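Local coordinates for dihydrodipicolinate synthase (Bacillus clausii KSM-K16, PDB 3E96), which probably acts as a 4-hydroxy-tetrahydrodipicolinate synthase of the DapA family, a lyase built on a TIM barrel, at residues K36-D48 and G214-M226. Residues are numbered along the deposited sequence; the frame is centred on the assembly and turned at random.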
loop_
_atom_site.group_PDB
_atom_site.type_symbol
_atom_site.label_atom_id
_atom_site.label_comp_id
_atom_site.label_asym_id
_atom_site.label_seq_id
_atom_site.Cartn_x
_atom_site.Cartn_y
_atom_site.Cartn_z
ATOM N N LYS B 36 4.703 -15.377 -21.458
ATOM C CA LYS B 36 5.796 -15.498 -22.415
ATOM C C LYS B 36 5.491 -14.679 -23.665
ATOM O O LYS B 36 6.375 -14.021 -24.218
ATOM C CB LYS B 36 6.014 -16.967 -22.793
ATOM C CG LYS B 36 7.018 -17.177 -23.917
ATOM C CD LYS B 36 7.295 -18.662 -24.128
ATOM C CE LYS B 36 7.730 -18.946 -25.559
ATOM N NZ LYS B 36 8.896 -18.131 -25.974
ATOM N N GLU B 37 4.241 -14.729 -24.111
ATOM C CA GLU B 37 3.816 -13.978 -25.289
ATOM C C GLU B 37 3.998 -12.482 -25.064
ATOM O O GLU B 37 4.381 -11.745 -25.974
ATOM C CB GLU B 37 2.345 -14.258 -25.600
ATOM C CG GLU B 37 2.080 -15.609 -26.236
ATOM C CD GLU B 37 0.599 -15.928 -26.313
ATOM O OE1 GLU B 37 -0.200 -14.998 -26.554
ATOM O OE2 GLU B 37 0.235 -17.113 -26.142
ATOM N N THR B 38 3.707 -12.042 -23.845
ATOM C CA THR B 38 3.828 -10.635 -23.479
ATOM C C THR B 38 5.297 -10.227 -23.452
ATOM O O THR B 38 5.679 -9.190 -23.998
ATOM C CB THR B 38 3.203 -10.380 -22.097
ATOM O OG1 THR B 38 1.825 -10.768 -22.125
ATOM C CG2 THR B 38 3.300 -8.909 -21.728
ATOM N N VAL B 39 6.120 -11.048 -22.814
ATOM C CA VAL B 39 7.548 -10.780 -22.743
ATOM C C VAL B 39 8.118 -10.683 -24.157
ATOM O O VAL B 39 8.882 -9.765 -24.461
ATOM C CB VAL B 39 8.283 -11.896 -21.977
ATOM C CG1 VAL B 39 9.793 -11.731 -22.132
ATOM C CG2 VAL B 39 7.893 -11.855 -20.506
ATOM N N ASP B 40 7.747 -11.629 -25.020
ATOM C CA ASP B 40 8.233 -11.623 -26.401
ATOM C C ASP B 40 7.803 -10.364 -27.148
ATOM O O ASP B 40 8.614 -9.728 -27.815
ATOM C CB ASP B 40 7.735 -12.852 -27.179
ATOM C CG ASP B 40 8.383 -14.146 -26.718
ATOM O OD1 ASP B 40 9.501 -14.098 -26.158
ATOM O OD2 ASP B 40 7.776 -15.220 -26.935
ATOM N N ARG B 41 6.529 -10.001 -27.042
ATOM C CA ARG B 41 6.040 -8.810 -27.731
ATOM C C ARG B 41 6.835 -7.580 -27.313
ATOM O O ARG B 41 7.150 -6.715 -28.133
ATOM C CB ARG B 41 4.558 -8.581 -27.433
ATOM C CG ARG B 41 3.974 -7.385 -28.175
ATOM C CD ARG B 41 2.484 -7.230 -27.924
ATOM N NE ARG B 41 1.740 -8.410 -28.348
ATOM C CZ ARG B 41 1.212 -9.300 -27.516
ATOM N NH1 ARG B 41 1.336 -9.147 -26.205
ATOM N NH2 ARG B 41 0.563 -10.353 -28.000
ATOM N N ILE B 42 7.163 -7.508 -26.030
ATOM C CA ILE B 42 7.915 -6.377 -25.510
ATOM C C ILE B 42 9.368 -6.342 -25.985
ATOM O O ILE B 42 9.785 -5.396 -26.656
ATOM C CB ILE B 42 7.888 -6.372 -23.958
ATOM C CG1 ILE B 42 6.463 -6.073 -23.478
ATOM C CG2 ILE B 42 8.889 -5.353 -23.409
ATOM C CD1 ILE B 42 6.270 -6.177 -21.973
ATOM N N VAL B 43 10.128 -7.379 -25.653
ATOM C CA VAL B 43 11.543 -7.422 -26.005
ATOM C C VAL B 43 11.882 -7.633 -27.473
ATOM O O VAL B 43 12.971 -7.268 -27.908
ATOM C CB VAL B 43 12.286 -8.482 -25.167
ATOM C CG1 VAL B 43 12.113 -8.174 -23.683
ATOM C CG2 VAL B 43 11.772 -9.865 -25.497
ATOM N N ASP B 44 10.966 -8.212 -28.241
ATOM C CA ASP B 44 11.227 -8.435 -29.659
ATOM C C ASP B 44 10.850 -7.231 -30.504
ATOM O O ASP B 44 10.976 -7.265 -31.731
ATOM C CB ASP B 44 10.468 -9.661 -30.175
ATOM C CG ASP B 44 11.098 -10.962 -29.730
ATOM O OD1 ASP B 44 12.345 -11.029 -29.698
ATOM O OD2 ASP B 44 10.354 -11.920 -29.428
ATOM N N ASN B 45 10.389 -6.165 -29.856
ATOM C CA ASN B 45 9.997 -4.975 -30.596
ATOM C C ASN B 45 10.681 -3.681 -30.175
ATOM O O ASN B 45 10.060 -2.618 -30.182
ATOM C CB ASN B 45 8.478 -4.793 -30.544
ATOM C CG ASN B 45 7.742 -5.872 -31.309
ATOM O OD1 ASN B 45 7.264 -6.849 -30.731
ATOM N ND2 ASN B 45 7.662 -5.707 -32.627
ATOM N N GLY B 46 11.953 -3.773 -29.802
ATOM C CA GLY B 46 12.696 -2.582 -29.435
ATOM C C GLY B 46 12.865 -2.210 -27.975
ATOM O O GLY B 46 13.583 -1.253 -27.680
ATOM N N ILE B 47 12.223 -2.931 -27.058
ATOM C CA ILE B 47 12.356 -2.613 -25.637
ATOM C C ILE B 47 13.511 -3.426 -25.055
ATOM O O ILE B 47 13.526 -4.658 -25.150
ATOM C CB ILE B 47 11.050 -2.919 -24.870
ATOM C CG1 ILE B 47 9.858 -2.300 -25.608
ATOM C CG2 ILE B 47 11.131 -2.354 -23.458
ATOM C CD1 ILE B 47 9.977 -0.808 -25.862
ATOM N N ASP B 48 14.472 -2.731 -24.450
ATOM C CA ASP B 48 15.661 -3.378 -23.904
ATOM C C ASP B 48 15.731 -3.503 -22.386
ATOM O O ASP B 48 16.737 -3.969 -21.847
ATOM C CB ASP B 48 16.914 -2.662 -24.420
ATOM C CG ASP B 48 16.888 -2.461 -25.931
ATOM O OD1 ASP B 48 16.474 -3.394 -26.651
ATOM O OD2 ASP B 48 17.283 -1.373 -26.397
ATOM N N GLY B 214 3.563 1.094 -19.918
ATOM C CA GLY B 214 2.667 -0.042 -19.812
ATOM C C GLY B 214 2.123 -0.256 -21.215
ATOM O O GLY B 214 1.650 -1.332 -21.576
ATOM N N LEU B 215 2.199 0.799 -22.016
ATOM C CA LEU B 215 1.728 0.757 -23.394
ATOM C C LEU B 215 2.457 -0.317 -24.209
ATOM O O LEU B 215 1.886 -0.884 -25.143
ATOM C CB LEU B 215 1.922 2.133 -24.050
ATOM C CG LEU B 215 1.549 2.305 -25.527
ATOM C CD1 LEU B 215 0.081 1.970 -25.730
ATOM C CD2 LEU B 215 1.821 3.740 -25.959
ATOM N N VAL B 216 3.706 -0.608 -23.852
ATOM C CA VAL B 216 4.478 -1.615 -24.582
ATOM C C VAL B 216 3.827 -2.999 -24.571
ATOM O O VAL B 216 4.158 -3.843 -25.404
ATOM C CB VAL B 216 5.921 -1.752 -24.037
ATOM C CG1 VAL B 216 6.686 -0.450 -24.253
ATOM C CG2 VAL B 216 5.893 -2.122 -22.566
ATOM N N ASN B 217 2.907 -3.234 -23.636
ATOM C CA ASN B 217 2.230 -4.528 -23.569
ATOM C C ASN B 217 1.382 -4.806 -24.804
ATOM O O ASN B 217 1.136 -5.964 -25.138
ATOM C CB ASN B 217 1.337 -4.626 -22.329
ATOM C CG ASN B 217 2.132 -4.822 -21.053
ATOM O OD1 ASN B 217 2.357 -3.875 -20.290
ATOM N ND2 ASN B 217 2.572 -6.048 -20.822
ATOM N N LEU B 218 0.923 -3.751 -25.474
ATOM C CA LEU B 218 0.106 -3.929 -26.667
ATOM C C LEU B 218 0.679 -3.264 -27.914
ATOM O O LEU B 218 0.561 -3.808 -29.012
ATOM C CB LEU B 218 -1.321 -3.412 -26.436
ATOM C CG LEU B 218 -1.523 -1.960 -25.981
ATOM C CD1 LEU B 218 -2.920 -1.491 -26.372
ATOM C CD2 LEU B 218 -1.314 -1.858 -24.466
ATOM N N LEU B 219 1.304 -2.101 -27.746
ATOM C CA LEU B 219 1.852 -1.350 -28.875
ATOM C C LEU B 219 3.236 -0.783 -28.579
ATOM O O LEU B 219 3.415 0.432 -28.499
ATOM C CB LEU B 219 0.897 -0.207 -29.226
ATOM C CG LEU B 219 -0.526 -0.643 -29.592
ATOM C CD1 LEU B 219 -1.492 0.527 -29.494
ATOM C CD2 LEU B 219 -0.512 -1.223 -30.999
ATOM N N PRO B 220 4.240 -1.658 -28.439
ATOM C CA PRO B 220 5.604 -1.215 -28.147
ATOM C C PRO B 220 6.206 -0.241 -29.157
ATOM O O PRO B 220 7.049 0.578 -28.799
ATOM C CB PRO B 220 6.381 -2.528 -28.054
ATOM C CG PRO B 220 5.625 -3.438 -28.973
ATOM C CD PRO B 220 4.190 -3.117 -28.642
ATOM N N GLN B 221 5.771 -0.319 -30.413
ATOM C CA GLN B 221 6.300 0.574 -31.439
ATOM C C GLN B 221 5.961 2.043 -31.171
ATOM O O GLN B 221 6.732 2.935 -31.528
ATOM C CB GLN B 221 5.795 0.162 -32.830
ATOM C CG GLN B 221 4.337 0.498 -33.127
ATOM C CD GLN B 221 3.338 -0.482 -32.523
ATOM O OE1 GLN B 221 2.128 -0.312 -32.684
ATOM N NE2 GLN B 221 3.835 -1.510 -31.832
ATOM N N LYS B 222 4.813 2.301 -30.549
ATOM C CA LYS B 222 4.427 3.678 -30.244
ATOM C C LYS B 222 5.351 4.259 -29.184
ATOM O O LYS B 222 5.727 5.431 -29.249
ATOM C CB LYS B 222 2.979 3.748 -29.752
ATOM C CG LYS B 222 1.940 3.542 -30.839
ATOM C CD LYS B 222 0.530 3.746 -30.302
ATOM C CE LYS B 222 -0.510 3.592 -31.408
ATOM N NZ LYS B 222 -0.336 4.608 -32.487
ATOM N N ALA B 223 5.712 3.435 -28.203
ATOM C CA ALA B 223 6.603 3.869 -27.139
ATOM C C ALA B 223 7.976 4.140 -27.741
ATOM O O ALA B 223 8.625 5.135 -27.414
ATOM C CB ALA B 223 6.701 2.790 -26.061
ATOM N N VAL B 224 8.411 3.250 -28.630
ATOM C CA VAL B 224 9.707 3.401 -29.282
ATOM C C VAL B 224 9.750 4.685 -30.106
ATOM O O VAL B 224 10.762 5.379 -30.128
ATOM C CB VAL B 224 10.024 2.192 -30.201
ATOM C CG1 VAL B 224 11.297 2.459 -30.997
ATOM C CG2 VAL B 224 10.208 0.937 -29.355
ATOM N N GLU B 225 8.650 5.001 -30.782
ATOM C CA GLU B 225 8.597 6.215 -31.590
ATOM C C GLU B 225 8.807 7.450 -30.718
ATOM O O GLU B 225 9.503 8.384 -31.120
ATOM C CB GLU B 225 7.251 6.331 -32.310
ATOM C CG GLU B 225 6.932 5.171 -33.237
ATOM C CD GLU B 225 5.610 5.356 -33.962
ATOM O OE1 GLU B 225 5.074 4.353 -34.489
ATOM O OE2 GLU B 225 5.113 6.503 -34.014
ATOM N N MET B 226 8.211 7.455 -29.525
ATOM C CA MET B 226 8.357 8.598 -28.628
ATOM C C MET B 226 9.797 8.726 -28.157
ATOM O O MET B 226 10.344 9.826 -28.127
ATOM C CB MET B 226 7.432 8.482 -27.403
ATOM C CG MET B 226 7.562 9.673 -26.429
ATOM S SD MET B 226 6.398 9.705 -25.016
ATOM C CE MET B 226 4.957 10.486 -25.811
#
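Val-216 is straddled by two isoleucines of 36-48, one at each of its methyl groups. Its CG1 meets Ile-47 CD1 at 3.7 Å, the two side chains slanting past each other, whereas CG2 lies 4.1 Å from Ile-42 CG1, where the side chains run nearly perpendicular. Ile-47 has CG1 anti to its carbonyl carbon and a bend at chi2 (-55°); the CD1 so placed also reaches Val-224 CG2, 3.9 Å away. Farther out, Pro-220 turns its ring toward the end of helix 32-43: its CG sits 3.5 Å from Asn-45 CB and 3.7 Å from the carbonyl O of Arg-41. The Arg-41 chain leaves its helix extended, which brings CD to 3.3 Å from Asn-217 O; the bend at chi3 (-59°) then swings the guanidinium so that NH1 gives the same oxygen a weak, strongly bent hydrogen bond of 3.4 Å, the oxygen lying oblique to the guanidinium plane. The contact joins the first barrel helix, 32-43, and the turn leading into strand 49-50 to the 3-10 turn after the eighth strand, 210-213, and the start of helix 220-231, at the seam where the (beta/alpha)8 barrel's last strand-helix unit meets the first, with helix 262-270 packed against Asn-217 and Leu-218.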